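Local coordinates for hookworm platelet inhibitor 1 (Ancylostoma caninum, PDB 4TPV), which inhibits platelet aggregation and adhesion in the blood of the hookworm's host, possibly by binding platelet integrins such as glycoprotein IIb/IIIa, at residues N24-A29 with A110-D115; R32-S37 with T147-G152; S37-M42 with N173-G178; W114-K119 with P139-D144. All blocks are in the same frame, centred on the assembly; numbering follows the deposited sequence.

Contact 1 of 4, residues N24-A29 with A110-D115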
loop_
_atom_site.group_PDB
_atom_site.type_symbol
_atom_site.label_atom_id
_atom_site.label_comp_id
_atom_site.label_asym_id
_atom_site.label_seq_id
_atom_site.Cartn_x
_atom_site.Cartn_y
_atom_site.Cartn_z
ATOM N N ASN A 24 2.514 -3.795 -5.327
ATOM C CA ASN A 24 2.263 -3.600 -6.742
ATOM C C ASN A 24 1.668 -4.844 -7.416
ATOM O O ASN A 24 0.791 -4.714 -8.261
ATOM C CB ASN A 24 3.549 -3.151 -7.429
ATOM C CG ASN A 24 3.807 -1.671 -7.225
ATOM O OD1 ASN A 24 2.867 -0.888 -7.133
ATOM N ND2 ASN A 24 5.075 -1.282 -7.195
ATOM N N GLY A 25 2.105 -6.037 -7.014
ATOM C CA GLY A 25 1.467 -7.262 -7.492
ATOM C C GLY A 25 -0.002 -7.356 -7.101
ATOM O O GLY A 25 -0.837 -7.819 -7.890
ATOM N N TYR A 26 -0.317 -6.955 -5.869
ATOM C CA TYR A 26 -1.709 -6.898 -5.434
ATOM C C TYR A 26 -2.483 -5.915 -6.297
ATOM O O TYR A 26 -3.604 -6.165 -6.708
ATOM C CB TYR A 26 -1.831 -6.452 -3.975
ATOM C CG TYR A 26 -1.297 -7.399 -2.922
ATOM C CD1 TYR A 26 -1.169 -8.745 -3.165
ATOM C CD2 TYR A 26 -0.947 -6.921 -1.662
ATOM C CE1 TYR A 26 -0.699 -9.603 -2.184
ATOM C CE2 TYR A 26 -0.466 -7.765 -0.687
ATOM C CZ TYR A 26 -0.349 -9.105 -0.958
ATOM O OH TYR A 26 0.138 -9.939 0.019
ATOM N N ARG A 27 -1.873 -4.765 -6.558
ATOM C CA ARG A 27 -2.572 -3.728 -7.324
ATOM C C ARG A 27 -2.747 -4.119 -8.808
ATOM O O ARG A 27 -3.767 -3.816 -9.425
ATOM C CB ARG A 27 -1.828 -2.381 -7.166
ATOM C CG ARG A 27 -1.917 -1.834 -5.744
ATOM C CD ARG A 27 -0.950 -0.663 -5.492
ATOM N NE ARG A 27 -1.298 0.509 -6.294
ATOM C CZ ARG A 27 -2.241 1.394 -5.958
ATOM N NH1 ARG A 27 -2.932 1.226 -4.833
ATOM N NH2 ARG A 27 -2.520 2.421 -6.758
ATOM N N ALA A 28 -1.761 -4.815 -9.380
ATOM C CA ALA A 28 -1.881 -5.323 -10.746
ATOM C C ALA A 28 -2.959 -6.414 -10.846
ATOM O O ALA A 28 -3.742 -6.433 -11.791
ATOM C CB ALA A 28 -0.533 -5.861 -11.218
ATOM N N ALA A 29 -2.973 -7.326 -9.878
ATOM C CA ALA A 29 -3.999 -8.368 -9.852
ATOM C C ALA A 29 -5.353 -7.709 -9.728
ATOM O O ALA A 29 -6.302 -8.058 -10.429
ATOM C CB ALA A 29 -3.762 -9.336 -8.700
ATOM N N ALA A 110 -8.319 -1.530 1.275
ATOM C CA ALA A 110 -8.599 -0.258 0.597
ATOM C C ALA A 110 -7.343 0.620 0.473
ATOM O O ALA A 110 -7.141 1.277 -0.567
ATOM C CB ALA A 110 -9.719 0.488 1.331
ATOM N N ASN A 111 -6.504 0.650 1.504
ATOM C CA ASN A 111 -5.283 1.437 1.417
ATOM C C ASN A 111 -4.363 0.861 0.346
ATOM O O ASN A 111 -3.713 1.604 -0.394
ATOM C CB ASN A 111 -4.543 1.479 2.762
ATOM C CG ASN A 111 -4.805 2.764 3.544
ATOM O OD1 ASN A 111 -4.834 3.871 2.984
ATOM N ND2 ASN A 111 -4.965 2.620 4.863
ATOM N N MET A 112 -4.313 -0.472 0.264
ATOM C CA MET A 112 -3.405 -1.126 -0.673
ATOM C C MET A 112 -3.822 -0.963 -2.127
ATOM O O MET A 112 -2.960 -0.905 -3.000
ATOM C CB MET A 112 -3.255 -2.622 -0.353
ATOM C CG MET A 112 -2.545 -2.901 0.956
ATOM S SD MET A 112 -1.826 -4.559 1.037
ATOM C CE MET A 112 -3.265 -5.586 0.772
ATOM N N VAL A 113 -5.124 -0.867 -2.399
ATOM C CA VAL A 113 -5.589 -0.774 -3.793
ATOM C C VAL A 113 -6.273 0.555 -4.151
ATOM O O VAL A 113 -6.826 0.699 -5.253
ATOM C CB VAL A 113 -6.521 -1.960 -4.141
ATOM C CG1 VAL A 113 -5.773 -3.285 -3.935
ATOM C CG2 VAL A 113 -7.848 -1.900 -3.340
ATOM N N TRP A 114 -6.184 1.547 -3.269
ATOM C CA TRP A 114 -6.700 2.881 -3.604
ATOM C C TRP A 114 -5.997 3.380 -4.873
ATOM O O TRP A 114 -4.761 3.396 -4.918
ATOM C CB TRP A 114 -6.483 3.860 -2.436
ATOM C CG TRP A 114 -7.541 4.914 -2.428
ATOM C CD1 TRP A 114 -7.565 6.063 -3.172
ATOM C CD2 TRP A 114 -8.771 4.889 -1.689
ATOM N NE1 TRP A 114 -8.724 6.772 -2.922
ATOM C CE2 TRP A 114 -9.480 6.073 -2.016
ATOM C CE3 TRP A 114 -9.330 3.998 -0.762
ATOM C CZ2 TRP A 114 -10.731 6.381 -1.463
ATOM C CZ3 TRP A 114 -10.584 4.303 -0.207
ATOM C CH2 TRP A 114 -11.268 5.491 -0.575
ATOM N N ASP A 115 -6.743 3.778 -5.899
ATOM C CA ASP A 115 -6.095 3.861 -7.200
ATOM C C ASP A 115 -5.085 5.016 -7.234
ATOM O O ASP A 115 -4.033 4.897 -7.870
ATOM C CB ASP A 115 -7.127 3.908 -8.369
ATOM C CG ASP A 115 -8.091 5.074 -8.317
ATOM O OD1 ASP A 115 -8.073 5.897 -7.384
ATOM O OD2 ASP A 115 -8.905 5.148 -9.255
#
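Arg-27 reaches from helix 13-34 to the backbone of Met-112, Trp-114 and Asp-115, joining two helical elements of the alpha-beta-alpha sandwich of the CAP fold. From CB, CG of Arg-27 leaves beside the backbone N and comes within 3.1 Å of Met-112 O, and CD, the next carbon, lies 3.2 Å from the same oxygen. The chain then bends at chi3 (66°). That turn lets NH1 swing back and donate to Met-112 O at 2.8 Å, nearly straight at 161°, from above the carbonyl plane. NE goes the other way, to Arg-40 O on the neighbouring loop.

At the tip the two end nitrogens share one acceptor. NH1 (2.8 Å) and NH2 (3.1 Å) both bond to Trp-114 O, approaching from the same face of its carbonyl, while the oxygen lies almost exactly in the guanidinium plane. The flat group is thus held edge-on by the main-chain oxygens of Met-112 and Trp-114, with a weak bond from NH2 to that of Asp-115, which fixes its rotation and gives buried carbonyls at the turn after helix 107-113 their donors.

One residue back along helix 13-34, Tyr-26 meets the side chain of Met-112 in a Met-aromatic contact. Trp-89 of helix 80-89 also stacks on the tyrosine ring. Met-112 SD sits at the edge of the Tyr-26 ring, 4.8 Å from its centroid and 74° off the normal. A bend at chi3 of the methionine turns the terminal methyl back, placing Met-112 CE 3.6 Å from Tyr-26 CD2.

Contact 2 of 4, residues R32-S37 with T147-G152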
loop_
_atom_site.group_PDB
_atom_site.type_symbol
_atom_site.label_atom_id
_atom_site.label_comp_id
_atom_site.label_asym_id
_atom_site.label_seq_id
_atom_site.Cartn_x
_atom_site.Cartn_y
_atom_site.Cartn_z
ATOM N N ARG A 32 -6.466 -5.828 -13.044
ATOM C CA ARG A 32 -6.885 -6.710 -14.124
ATOM C C ARG A 32 -8.217 -7.374 -13.807
ATOM O O ARG A 32 -9.058 -7.515 -14.695
ATOM C CB ARG A 32 -5.813 -7.767 -14.414
ATOM C CG ARG A 32 -6.182 -8.702 -15.586
ATOM C CD ARG A 32 -6.058 -7.984 -16.953
ATOM N NE ARG A 32 -4.681 -7.843 -17.410
ATOM C CZ ARG A 32 -4.295 -7.051 -18.406
ATOM N NH1 ARG A 32 -5.187 -6.320 -19.062
ATOM N NH2 ARG A 32 -3.010 -6.983 -18.748
ATOM N N ASN A 33 -8.427 -7.765 -12.551
ATOM C CA ASN A 33 -9.627 -8.542 -12.231
ATOM C C ASN A 33 -10.854 -7.664 -11.993
ATOM O O ASN A 33 -11.980 -8.085 -12.263
ATOM C CB ASN A 33 -9.352 -9.452 -11.023
ATOM C CG ASN A 33 -8.502 -10.656 -11.395
ATOM O OD1 ASN A 33 -9.028 -11.704 -11.790
ATOM N ND2 ASN A 33 -7.183 -10.507 -11.300
ATOM N N TYR A 34 -10.649 -6.442 -11.510
ATOM C CA TYR A 34 -11.770 -5.518 -11.291
ATOM C C TYR A 34 -11.894 -4.455 -12.378
ATOM O O TYR A 34 -12.859 -3.693 -12.383
ATOM C CB TYR A 34 -11.648 -4.835 -9.909
ATOM C CG TYR A 34 -11.903 -5.782 -8.756
ATOM C CD1 TYR A 34 -10.901 -6.606 -8.279
ATOM C CD2 TYR A 34 -13.157 -5.871 -8.166
ATOM C CE1 TYR A 34 -11.129 -7.504 -7.254
ATOM C CE2 TYR A 34 -13.393 -6.754 -7.116
ATOM C CZ TYR A 34 -12.388 -7.571 -6.673
ATOM O OH TYR A 34 -12.647 -8.449 -5.642
ATOM N N LYS A 35 -10.919 -4.398 -13.289
ATOM C CA LYS A 35 -10.935 -3.443 -14.399
ATOM C C LYS A 35 -10.895 -2.009 -13.876
ATOM O O LYS A 35 -11.877 -1.265 -13.935
ATOM C CB LYS A 35 -12.158 -3.656 -15.300
ATOM C CG LYS A 35 -12.278 -5.072 -15.850
ATOM C CD LYS A 35 -10.998 -5.500 -16.550
ATOM C CE LYS A 35 -11.096 -6.949 -17.051
ATOM N NZ LYS A 35 -9.753 -7.526 -17.385
ATOM N N THR A 36 -9.735 -1.629 -13.357
ATOM C CA THR A 36 -9.544 -0.311 -12.776
ATOM C C THR A 36 -8.741 0.561 -13.743
ATOM O O THR A 36 -7.654 0.160 -14.167
ATOM C CB THR A 36 -8.805 -0.388 -11.420
ATOM O OG1 THR A 36 -7.457 -0.845 -11.626
ATOM C CG2 THR A 36 -9.512 -1.370 -10.467
ATOM N N SER A 37 -9.262 1.749 -14.055
ATOM C CA SER A 37 -8.735 2.562 -15.151
ATOM C C SER A 37 -7.529 3.462 -14.849
ATOM O O SER A 37 -6.940 3.998 -15.784
ATOM C CB SER A 37 -9.855 3.436 -15.707
ATOM O OG SER A 37 -10.404 4.252 -14.683
ATOM N N THR A 147 -14.747 6.809 -3.429
ATOM C CA THR A 147 -14.494 5.768 -4.417
ATOM C C THR A 147 -13.045 5.286 -4.329
ATOM O O THR A 147 -12.109 6.088 -4.476
ATOM C CB THR A 147 -14.807 6.296 -5.830
ATOM O OG1 THR A 147 -16.194 6.657 -5.895
ATOM C CG2 THR A 147 -14.515 5.225 -6.889
ATOM N N ILE A 148 -12.877 3.988 -4.061
ATOM C CA ILE A 148 -11.555 3.362 -3.960
ATOM C C ILE A 148 -10.834 3.376 -5.302
ATOM O O ILE A 148 -9.623 3.661 -5.374
ATOM C CB ILE A 148 -11.651 1.898 -3.461
ATOM C CG1 ILE A 148 -12.459 1.799 -2.172
ATOM C CG2 ILE A 148 -10.237 1.305 -3.268
ATOM C CD1 ILE A 148 -12.931 0.350 -1.878
ATOM N N TYR A 149 -11.571 3.047 -6.363
ATOM C CA TYR A 149 -11.005 2.994 -7.710
ATOM C C TYR A 149 -12.054 3.322 -8.744
ATOM O O TYR A 149 -13.223 2.927 -8.594
ATOM C CB TYR A 149 -10.435 1.603 -8.003
ATOM C CG TYR A 149 -11.452 0.496 -7.793
ATOM C CD1 TYR A 149 -12.308 0.082 -8.824
ATOM C CD2 TYR A 149 -11.554 -0.135 -6.567
ATOM C CE1 TYR A 149 -13.239 -0.921 -8.606
ATOM C CE2 TYR A 149 -12.458 -1.144 -6.347
ATOM C CZ TYR A 149 -13.298 -1.542 -7.368
ATOM O OH TYR A 149 -14.225 -2.558 -7.150
ATOM N N GLU A 150 -11.653 4.036 -9.794
ATOM C CA GLU A 150 -12.532 4.203 -10.948
ATOM C C GLU A 150 -12.455 2.964 -11.834
ATOM O O GLU A 150 -11.410 2.332 -11.919
ATOM C CB GLU A 150 -12.165 5.455 -11.750
ATOM C CG GLU A 150 -12.313 6.756 -10.973
ATOM C CD GLU A 150 -13.755 7.046 -10.582
ATOM O OE1 GLU A 150 -14.683 6.572 -11.277
ATOM O OE2 GLU A 150 -13.957 7.746 -9.573
ATOM N N GLU A 151 -13.562 2.630 -12.492
ATOM C CA GLU A 151 -13.610 1.422 -13.311
ATOM C C GLU A 151 -13.482 1.733 -14.786
ATOM O O GLU A 151 -14.096 2.678 -15.280
ATOM C CB GLU A 151 -14.907 0.656 -13.063
ATOM C CG GLU A 151 -14.977 -0.003 -11.691
ATOM C CD GLU A 151 -16.381 -0.465 -11.352
ATOM O OE1 GLU A 151 -17.302 -0.151 -12.132
ATOM O OE2 GLU A 151 -16.565 -1.128 -10.308
ATOM N N GLY A 152 -12.700 0.913 -15.488
ATOM C CA GLY A 152 -12.580 0.990 -16.934
ATOM C C GLY A 152 -11.317 0.282 -17.385
ATOM O O GLY A 152 -10.621 -0.296 -16.558
HETATM O O HOH W 1 -15.141 -4.119 -11.431
HETATM O O HOH W 2 -12.879 5.001 -15.598
#
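Tyr-149, Gly-152 and Ser-37 give up the most surface here. CG2 of Thr-36 comes obliquely to the Tyr-149 ring, 3.6 Å from its CD1, the threonine side chain set crosswise to the tyrosine. With CG set between its backbone N and carbonyl carbon (chi1 55°), the Tyr-149 ring leans toward the end of helix 13-34, and its OH comes 3.6 Å from Tyr-34 CD2. Phe-30 ties the cluster together: it stacks on Tyr-34 and meets Tyr-149 edge-to-face.

Gly-152 and Ser-37 do their work mostly through the backbone. Gly-152 N donates to Lys-35 O at 2.8 Å, and Ser-37 N donates to Glu-150 O at 3.1 Å. Between them Thr-36 and Glu-151 form a non-hydrogen-bonded pair of an isolated antiparallel bridge. It ties the first turn after helix 13-34 of the CAP fold, where Lys-35 takes a positive phi, to the loop that leads from strand 130-138 into the cysteine-rich C-terminal part.

Ser-37 CB rests 3.8 Å from Gly-152 N. Its OG, close to Glu-150 CB, hydrogen-bonds a water at 2.7 Å, and that water donates to Glu-151 O at 2.6 Å. The acid end of Glu-151 turns outward to a salt bridge with Lys-98.

Contact 3 of 4, residues S37-M42 with N173-G178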
loop_
_atom_site.group_PDB
_atom_site.type_symbol
_atom_site.label_atom_id
_atom_site.label_comp_id
_atom_site.label_asym_id
_atom_site.label_seq_id
_atom_site.Cartn_x
_atom_site.Cartn_y
_atom_site.Cartn_z
ATOM N N SER A 37 -9.262 1.749 -14.055
ATOM C CA SER A 37 -8.735 2.562 -15.151
ATOM C C SER A 37 -7.529 3.462 -14.849
ATOM O O SER A 37 -6.940 3.998 -15.784
ATOM C CB SER A 37 -9.855 3.436 -15.707
ATOM O OG SER A 37 -10.404 4.252 -14.683
ATOM N N LYS A 38 -7.175 3.652 -13.576
ATOM C CA LYS A 38 -6.016 4.491 -13.247
ATOM C C LYS A 38 -5.360 4.079 -11.927
ATOM O O LYS A 38 -5.113 4.894 -11.028
ATOM C CB LYS A 38 -6.420 5.968 -13.240
ATOM C CG LYS A 38 -7.634 6.341 -12.418
ATOM C CD LYS A 38 -7.818 7.859 -12.440
ATOM C CE LYS A 38 -9.158 8.260 -11.844
ATOM N NZ LYS A 38 -9.334 9.751 -11.882
ATOM N N MET A 39 -5.039 2.793 -11.840
ATOM C CA MET A 39 -4.347 2.275 -10.665
ATOM C C MET A 39 -2.881 2.646 -10.775
ATOM O O MET A 39 -2.208 2.231 -11.704
ATOM C CB MET A 39 -4.505 0.759 -10.550
ATOM C CG MET A 39 -3.874 0.189 -9.290
ATOM S SD MET A 39 -4.909 0.355 -7.830
ATOM C CE MET A 39 -6.251 -0.802 -8.146
ATOM N N ARG A 40 -2.388 3.433 -9.825
ATOM C CA ARG A 40 -0.975 3.848 -9.856
ATOM C C ARG A 40 0.002 2.785 -9.358
ATOM O O ARG A 40 -0.273 2.018 -8.436
ATOM C CB ARG A 40 -0.791 5.132 -9.034
ATOM C CG ARG A 40 -1.534 6.336 -9.668
ATOM C CD ARG A 40 -1.038 7.691 -9.187
ATOM N NE ARG A 40 0.306 7.976 -9.707
ATOM C CZ ARG A 40 0.805 9.198 -9.845
ATOM N NH1 ARG A 40 0.078 10.252 -9.521
ATOM N NH2 ARG A 40 2.036 9.358 -10.315
ATOM N N THR A 41 1.182 2.790 -9.965
ATOM C CA THR A 41 2.313 2.042 -9.443
ATOM C C THR A 41 2.745 2.702 -8.154
ATOM O O THR A 41 2.890 3.929 -8.108
ATOM C CB THR A 41 3.485 2.037 -10.414
ATOM O OG1 THR A 41 3.050 1.552 -11.684
ATOM C CG2 THR A 41 4.613 1.137 -9.902
ATOM N N MET A 42 2.927 1.900 -7.108
ATOM C CA MET A 42 3.542 2.432 -5.887
ATOM C C MET A 42 5.055 2.432 -5.932
ATOM O O MET A 42 5.694 1.509 -6.453
ATOM C CB MET A 42 3.118 1.643 -4.660
ATOM C CG MET A 42 1.694 1.901 -4.208
ATOM S SD MET A 42 1.289 0.912 -2.742
ATOM C CE MET A 42 -0.285 1.666 -2.299
ATOM N N ASN A 173 1.391 -3.155 -18.196
ATOM C CA ASN A 173 0.549 -2.068 -18.685
ATOM C C ASN A 173 -0.816 -2.008 -17.995
ATOM O O ASN A 173 -1.835 -1.682 -18.626
ATOM C CB ASN A 173 0.387 -2.176 -20.198
ATOM C CG ASN A 173 1.685 -1.908 -20.919
ATOM O OD1 ASN A 173 2.277 -2.812 -21.502
ATOM N ND2 ASN A 173 2.159 -0.665 -20.847
ATOM N N LEU A 174 -0.802 -2.265 -16.692
ATOM C CA LEU A 174 -2.003 -2.228 -15.875
ATOM C C LEU A 174 -2.016 -1.029 -14.949
ATOM O O LEU A 174 -3.089 -0.596 -14.514
ATOM C CB LEU A 174 -2.126 -3.499 -15.031
ATOM C CG LEU A 174 -2.492 -4.769 -15.803
ATOM C CD1 LEU A 174 -2.285 -5.991 -14.926
ATOM C CD2 LEU A 174 -3.934 -4.681 -16.310
ATOM N N LEU A 175 -0.821 -0.508 -14.643
ATOM C CA LEU A 175 -0.650 0.550 -13.645
ATOM C C LEU A 175 -0.105 1.832 -14.271
ATOM O O LEU A 175 0.443 1.816 -15.366
ATOM C CB LEU A 175 0.285 0.071 -12.520
ATOM C CG LEU A 175 -0.030 -1.278 -11.860
ATOM C CD1 LEU A 175 0.912 -1.556 -10.692
ATOM C CD2 LEU A 175 -1.495 -1.354 -11.426
ATOM N N CYS A 176 -0.288 2.945 -13.571
ATOM C CA CYS A 176 0.183 4.248 -14.054
ATOM C C CYS A 176 1.433 4.658 -13.318
ATOM O O CYS A 176 1.455 4.636 -12.101
ATOM C CB CYS A 176 -0.870 5.326 -13.842
ATOM S SG CYS A 176 -2.488 4.982 -14.549
ATOM N N ILE A 177 2.465 5.080 -14.049
ATOM C CA ILE A 177 3.732 5.491 -13.414
ATOM C C ILE A 177 4.115 6.934 -13.754
ATOM O O ILE A 177 3.863 7.412 -14.855
ATOM C CB ILE A 177 4.875 4.535 -13.837
ATOM C CG1 ILE A 177 6.155 4.794 -13.037
ATOM C CG2 ILE A 177 5.135 4.597 -15.346
ATOM C CD1 ILE A 177 6.047 4.453 -11.576
ATOM N N GLY A 178 4.728 7.619 -12.793
ATOM C CA GLY A 178 5.227 8.966 -13.013
ATOM C C GLY A 178 6.486 9.004 -13.865
ATOM O O GLY A 178 7.116 7.982 -14.112
HETATM O O HOH W 3 -5.090 1.206 -14.394
HETATM O O HOH W 4 2.610 6.095 -10.003
#
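Met-39 and Leu-175 run alongside each other in the same direction, Met-39 CG 3.6 Å from Leu-175 CD2. Because chi1 of Met-39 is -176°, CG is carried past the carbonyl side of the residue and along the leucine; bends at chi2 and chi3 then take the sulfur toward Arg-27 of helix 13-34. Thr-41 stands nearly perpendicular to Leu-175, and its OG1 touches Leu-175 CB at 3.2 Å. That hydroxyl also hydrogen-bonds the carboxylate of Asp-168. The rest of Thr-41 packs on Ile-177, crossing it at a slant, with CB 3.7 Å from the isoleucine CD1.

The two backbones are joined by a single bridge of parallel type. Cys-176 N donates to Met-39 O at 2.8 Å, and Cys-176 O takes the N-H of Thr-41 at the same length and at 167°. Strand 176-177 otherwise pairs with strand 166-167 in the small sheet of the cysteine-rich C-terminal part, so the bridge fastens that part to the CAP domain loop between helix 13-34 and strand 43-44. Cys-176 is also covalently held, by its disulfide to Cys-158, and its SG sits close to Lys-38 CA.

The Arg-40 guanidinium makes a cation-pi contact with Tyr-161, and Arg-40 NE donates to a water at 3.0 Å. A second water links Met-39 N, which donates to it, with Leu-174 O, 2.7 Å away.

Contact 4 of 4, residues W114-K119 with P139-D144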
loop_
_atom_site.group_PDB
_atom_site.type_symbol
_atom_site.label_atom_id
_atom_site.label_comp_id
_atom_site.label_asym_id
_atom_site.label_seq_id
_atom_site.Cartn_x
_atom_site.Cartn_y
_atom_site.Cartn_z
ATOM N N TRP A 114 -6.184 1.547 -3.269
ATOM C CA TRP A 114 -6.700 2.881 -3.604
ATOM C C TRP A 114 -5.997 3.380 -4.873
ATOM O O TRP A 114 -4.761 3.396 -4.918
ATOM C CB TRP A 114 -6.483 3.860 -2.436
ATOM C CG TRP A 114 -7.541 4.914 -2.428
ATOM C CD1 TRP A 114 -7.565 6.063 -3.172
ATOM C CD2 TRP A 114 -8.771 4.889 -1.689
ATOM N NE1 TRP A 114 -8.724 6.772 -2.922
ATOM C CE2 TRP A 114 -9.480 6.073 -2.016
ATOM C CE3 TRP A 114 -9.330 3.998 -0.762
ATOM C CZ2 TRP A 114 -10.731 6.381 -1.463
ATOM C CZ3 TRP A 114 -10.584 4.303 -0.207
ATOM C CH2 TRP A 114 -11.268 5.491 -0.575
ATOM N N ASP A 115 -6.743 3.778 -5.899
ATOM C CA ASP A 115 -6.095 3.861 -7.200
ATOM C C ASP A 115 -5.085 5.016 -7.234
ATOM O O ASP A 115 -4.033 4.897 -7.870
ATOM C CB ASP A 115 -7.127 3.908 -8.369
ATOM C CG ASP A 115 -8.091 5.074 -8.317
ATOM O OD1 ASP A 115 -8.073 5.897 -7.384
ATOM O OD2 ASP A 115 -8.905 5.148 -9.255
ATOM N N SER A 116 -5.352 6.088 -6.486
ATOM C CA SER A 116 -4.485 7.256 -6.546
ATOM C C SER A 116 -3.290 7.128 -5.603
ATOM O O SER A 116 -2.388 7.980 -5.621
ATOM C CB SER A 116 -5.265 8.539 -6.231
ATOM O OG SER A 116 -5.885 8.449 -4.960
ATOM N N HIS A 117 -3.266 6.085 -4.786
ATOM C CA HIS A 117 -2.079 5.864 -3.946
ATOM C C HIS A 117 -0.862 5.502 -4.795
ATOM O O HIS A 117 -0.916 4.554 -5.572
ATOM C CB HIS A 117 -2.318 4.763 -2.906
ATOM C CG HIS A 117 -3.065 5.225 -1.697
ATOM N ND1 HIS A 117 -3.558 4.350 -0.750
ATOM C CD2 HIS A 117 -3.423 6.464 -1.288
ATOM C CE1 HIS A 117 -4.191 5.034 0.187
ATOM N NE2 HIS A 117 -4.117 6.318 -0.109
ATOM N N ASP A 118 0.249 6.226 -4.625
ATOM C CA ASP A 118 1.436 5.919 -5.429
ATOM C C ASP A 118 2.713 5.847 -4.593
ATOM O O ASP A 118 3.808 5.751 -5.138
ATOM C CB ASP A 118 1.608 6.951 -6.555
ATOM C CG ASP A 118 1.818 8.369 -6.052
ATOM O OD1 ASP A 118 1.987 8.600 -4.843
ATOM O OD2 ASP A 118 1.821 9.285 -6.902
ATOM N N LYS A 119 2.557 5.888 -3.277
ATOM C CA LYS A 119 3.705 5.844 -2.370
ATOM C C LYS A 119 3.360 5.030 -1.125
ATOM O O LYS A 119 2.232 5.074 -0.632
ATOM C CB LYS A 119 4.143 7.257 -1.952
ATOM C CG LYS A 119 4.667 8.140 -3.059
ATOM C CD LYS A 119 4.895 9.554 -2.519
ATOM C CE LYS A 119 5.587 10.435 -3.552
ATOM N NZ LYS A 119 4.767 10.610 -4.787
ATOM N N PRO A 139 -0.683 9.695 -1.976
ATOM C CA PRO A 139 -1.113 10.833 -1.156
ATOM C C PRO A 139 -2.405 10.556 -0.409
ATOM O O PRO A 139 -3.069 9.541 -0.628
ATOM C CB PRO A 139 -1.320 11.962 -2.185
ATOM C CG PRO A 139 -1.195 11.330 -3.548
ATOM C CD PRO A 139 -1.070 9.847 -3.385
ATOM N N GLU A 140 -2.768 11.458 0.491
ATOM C CA GLU A 140 -3.994 11.271 1.256
ATOM C C GLU A 140 -5.248 11.396 0.390
ATOM O O GLU A 140 -5.433 12.377 -0.333
ATOM C CB GLU A 140 -4.051 12.270 2.411
ATOM C CG GLU A 140 -3.005 12.022 3.487
ATOM C CD GLU A 140 -3.003 13.110 4.550
ATOM O OE1 GLU A 140 -3.744 14.107 4.389
ATOM O OE2 GLU A 140 -2.259 12.967 5.543
ATOM N N ALA A 141 -6.114 10.393 0.487
ATOM C CA ALA A 141 -7.292 10.305 -0.362
ATOM C C ALA A 141 -8.394 9.433 0.242
ATOM O O ALA A 141 -9.568 9.662 -0.021
ATOM C CB ALA A 141 -6.901 9.757 -1.731
ATOM N N LYS A 142 -8.026 8.423 1.027
ATOM C CA LYS A 142 -8.985 7.437 1.525
ATOM C C LYS A 142 -9.963 8.043 2.545
ATOM O O LYS A 142 -9.591 8.874 3.368
ATOM C CB LYS A 142 -8.243 6.249 2.138
ATOM C CG LYS A 142 -9.108 5.189 2.856
ATOM C CD LYS A 142 -8.235 3.943 3.095
ATOM C CE LYS A 142 -8.768 3.002 4.194
ATOM N NZ LYS A 142 -8.622 3.579 5.574
ATOM N N GLY A 143 -11.221 7.624 2.486
ATOM C CA GLY A 143 -12.230 8.128 3.398
ATOM C C GLY A 143 -13.539 7.390 3.204
ATOM O O GLY A 143 -13.820 6.899 2.104
ATOM N N ASP A 144 -14.332 7.325 4.270
ATOM C CA ASP A 144 -15.651 6.689 4.233
ATOM C C ASP A 144 -16.481 7.278 3.103
ATOM O O ASP A 144 -16.600 8.500 2.974
ATOM C CB ASP A 144 -16.362 6.874 5.574
ATOM C CG ASP A 144 -17.623 6.048 5.700
ATOM O OD1 ASP A 144 -17.765 5.012 5.012
ATOM O OD2 ASP A 144 -18.476 6.435 6.530
#
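Lys-142 lays its backbone on Trp-114: CA sits over the face of the six-membered ring, 3.6 Å from the centroid and only 12° off the normal, a clear CH-pi contact. No hydrogen bond joins the two segments; several of their polar groups pair with residues elsewhere. The lysine chain runs athwart the indole, CG reaching 3.5 Å from Trp-114 CZ3, and then carries NZ away to a salt bridge with Glu-66. The ring is placed for this by its chi1 of -151°, which turns CG away from the backbone N.

Further along the indole, Ala-141 CB comes obliquely to within 3.7 Å of Trp-114 NE1. The same methyl touches Ser-116 OG at 3.6 Å, and that hydroxyl lies at the edge of the tryptophan, in its plane.

Pro-139, preceded by a cis peptide bond, closes the other end. Its CD packs 3.2 Å from Ser-116 O, and Asp-118 OD1 approaches the same carbon at 3.6 Å. Pro-139 O lies near the plane of the His-117 ring, at its edge, 3.2 Å from CD2; the ring nitrogens look elsewhere, ND1 to Asn-111 O and NE2 to Glu-67.

Glu-67 also accepts from the backbone N atoms of Ala-141 and Lys-142, so one carboxylate serves both segments. The type I turn from Trp-114 to His-117 leads from helix 107-113 toward strand 119-127, which begins with a classic beta bulge, Asp-118 and Lys-119 opposite Gly-138, while residues 139-144 leave the partner strand 130-138.

Asp-115, on a segment shared by contacts 1 and 4, has bonds to the other two. Its N bonds to Ile-148 O (2.9 Å) and its OD2 to Glu-150 N (3.0 Å), both in contact 2. Its carbonyl O takes Arg-40 N of contact 3 at 2.9 Å. Asn-24 OD1 of contact 1 meets Met-42 N of contact 3 at 2.8 Å. Ser-37 passes directly from contact 2 to contact 3. The centre of contact 1 lies about 10 Å from the centres of the other three, whereas those of contacts 2 and 4 are about 14 Å apart. The contacts join helix 13-34, the long loop after strand 130-138 and the cysteine-rich C-terminal part.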